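PDB 2RGY: transcriptional regulator, LacI family from Burkholderia phymatum, which probably regulates transcription as a LacI-family DNA-binding protein whose periplasmic-binding-protein-like core senses a small effector, perhaps a sugar. Local coordinates for residues E117-T122 with D148-E153. Numbering follows the deposited sequence.
Sequences ELAAAT and DGFFDE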
loop_
_atom_site.group_PDB
_atom_site.type_symbol
_atom_site.label_atom_id
_atom_site.label_comp_id
_atom_site.label_asym_id
_atom_site.label_seq_id
_atom_site.Cartn_x
_atom_site.Cartn_y
_atom_site.Cartn_z
ATOM N N GLU A 117 -5.051 22.552 -11.421
ATOM C CA GLU A 117 -5.602 23.181 -12.613
ATOM C C GLU A 117 -6.166 22.123 -13.562
ATOM O O GLU A 117 -7.294 22.249 -14.036
ATOM C CB GLU A 117 -4.503 23.994 -13.297
ATOM C CG GLU A 117 -4.883 24.653 -14.594
ATOM C CD GLU A 117 -3.726 25.444 -15.170
ATOM O OE1 GLU A 117 -3.210 25.059 -16.250
ATOM O OE2 GLU A 117 -3.325 26.445 -14.526
ATOM N N LEU A 118 -5.386 21.072 -13.814
ATOM C CA LEU A 118 -5.799 19.987 -14.705
ATOM C C LEU A 118 -7.033 19.240 -14.180
ATOM O O LEU A 118 -7.875 18.803 -14.957
ATOM C CB LEU A 118 -4.645 18.996 -14.907
ATOM C CG LEU A 118 -3.433 19.478 -15.711
ATOM C CD1 LEU A 118 -2.361 18.406 -15.738
ATOM C CD2 LEU A 118 -3.854 19.810 -17.124
ATOM N N ALA A 119 -7.131 19.094 -12.866
ATOM C CA ALA A 119 -8.263 18.412 -12.266
ATOM C C ALA A 119 -9.528 19.209 -12.555
ATOM O O ALA A 119 -10.547 18.653 -12.961
ATOM C CB ALA A 119 -8.063 18.280 -10.766
ATOM N N ALA A 120 -9.455 20.515 -12.341
ATOM C CA ALA A 120 -10.598 21.373 -12.589
ATOM C C ALA A 120 -10.967 21.372 -14.070
ATOM O O ALA A 120 -12.136 21.242 -14.416
ATOM C CB ALA A 120 -10.303 22.796 -12.122
ATOM N N ALA A 121 -9.971 21.508 -14.941
ATOM C CA ALA A 121 -10.214 21.544 -16.380
ATOM C C ALA A 121 -10.848 20.265 -16.891
ATOM O O ALA A 121 -11.677 20.300 -17.800
ATOM C CB ALA A 121 -8.917 21.811 -17.126
ATOM N N THR A 122 -10.449 19.132 -16.323
ATOM C CA THR A 122 -11.015 17.859 -16.740
ATOM C C THR A 122 -12.517 17.907 -16.465
ATOM O O THR A 122 -13.330 17.652 -17.352
ATOM C CB THR A 122 -10.404 16.667 -15.963
ATOM O OG1 THR A 122 -8.979 16.672 -16.098
ATOM C CG2 THR A 122 -10.942 15.354 -16.509
ATOM N N ASP A 148 -5.262 25.786 -4.853
ATOM C CA ASP A 148 -5.098 27.087 -5.483
ATOM C C ASP A 148 -5.241 26.954 -6.998
ATOM O O ASP A 148 -5.997 27.699 -7.617
ATOM C CB ASP A 148 -3.736 27.674 -5.128
ATOM C CG ASP A 148 -3.722 28.322 -3.756
ATOM O OD1 ASP A 148 -4.678 28.114 -2.963
ATOM O OD2 ASP A 148 -2.744 29.041 -3.466
ATOM N N GLY A 149 -4.515 26.003 -7.582
ATOM C CA GLY A 149 -4.587 25.781 -9.017
ATOM C C GLY A 149 -5.982 25.369 -9.442
ATOM O O GLY A 149 -6.477 25.780 -10.495
ATOM N N PHE A 150 -6.621 24.543 -8.626
ATOM C CA PHE A 150 -7.973 24.092 -8.922
ATOM C C PHE A 150 -8.905 25.303 -9.014
ATOM O O PHE A 150 -9.638 25.465 -9.988
ATOM C CB PHE A 150 -8.461 23.167 -7.808
ATOM C CG PHE A 150 -9.843 22.630 -8.027
ATOM C CD1 PHE A 150 -10.064 21.579 -8.916
ATOM C CD2 PHE A 150 -10.924 23.153 -7.320
ATOM C CE1 PHE A 150 -11.351 21.047 -9.092
ATOM C CE2 PHE A 150 -12.209 22.633 -7.487
ATOM C CZ PHE A 150 -12.422 21.574 -8.375
ATOM N N PHE A 151 -8.862 26.155 -7.994
ATOM C CA PHE A 151 -9.722 27.322 -7.962
ATOM C C PHE A 151 -9.364 28.441 -8.923
ATOM O O PHE A 151 -10.221 29.260 -9.241
ATOM C CB PHE A 151 -9.835 27.835 -6.534
ATOM C CG PHE A 151 -10.640 26.926 -5.649
ATOM C CD1 PHE A 151 -12.002 26.745 -5.888
ATOM C CD2 PHE A 151 -10.039 26.225 -4.605
ATOM C CE1 PHE A 151 -12.769 25.871 -5.099
ATOM C CE2 PHE A 151 -10.783 25.345 -3.800
ATOM C CZ PHE A 151 -12.154 25.166 -4.049
ATOM N N ASP A 152 -8.113 28.486 -9.385
ATOM C CA ASP A 152 -7.727 29.507 -10.354
ATOM C C ASP A 152 -8.486 29.163 -11.629
ATOM O O ASP A 152 -9.108 30.024 -12.241
ATOM C CB ASP A 152 -6.225 29.476 -10.667
ATOM C CG ASP A 152 -5.370 30.045 -9.549
ATOM O OD1 ASP A 152 -5.891 30.814 -8.714
ATOM O OD2 ASP A 152 -4.157 29.732 -9.518
ATOM N N GLU A 153 -8.432 27.893 -12.016
ATOM C CA GLU A 153 -9.110 27.417 -13.221
ATOM C C GLU A 153 -10.621 27.650 -13.125
ATOM O O GLU A 153 -11.261 28.030 -14.111
ATOM C CB GLU A 153 -8.818 25.933 -13.421
ATOM C CG GLU A 153 -9.410 25.318 -14.681
ATOM C CD GLU A 153 -8.801 25.874 -15.959
ATOM O OE1 GLU A 153 -7.641 26.353 -15.926
ATOM O OE2 GLU A 153 -9.478 25.813 -17.011
#
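The carbonyl oxygen of G149 is approached from both helices. In its own helix E153 N donates to G149 O at 3.3 Å, and D152 N adds a weak bond, while from the other helix E117 CA lies 3.5 Å from G149 O in a CA-H...O contact (131° at the hydrogen). The backbones come very near each other here: the axes of 117-122 and 148-153 approach within 7.3 Å, crossing at -40°. E117 CA is 4.5 Å from F150 CA. The absence of a side chain at G149 probably allows this, since a beta carbon there would press on E117 N.

A120 CB is lodged between F150 and E153, reaching F150 CD1 at 3.4 Å obliquely to the ring, and touching E153 CG at 3.7 Å. With CG anti to the backbone N (chi1 -179°), the F150 ring is carried alongside the other helix, where CD1 and CE1 meet the backbone N and CA of A120, and A119 CB lies near the ring plane at its edge. The two glutamates cross at about a right angle. The E117 chain is extended, whereas E153 bends at chi2, bringing E153 OE1 to 3.5 Å from E117 CG and E153 OE2 near the methyl of A121. E117 OE2 is 4.5 Å from E153 OE1, and this like-charge proximity is probably eased by arginines: R114 bridges E117 and R156 bridges E153, with a long, weak pairing from R156 to E117.

Helices 112-125 and 141-155, joined through strand 131-135, thus pack together at the mixed sheet of the C-terminal lobe in the two-lobed periplasmic-binding-protein-like fold of LacI-family regulators, where F150 stacks on F194 of strand 192-195 and L118 and T122 rest on V274 of strand 273-275.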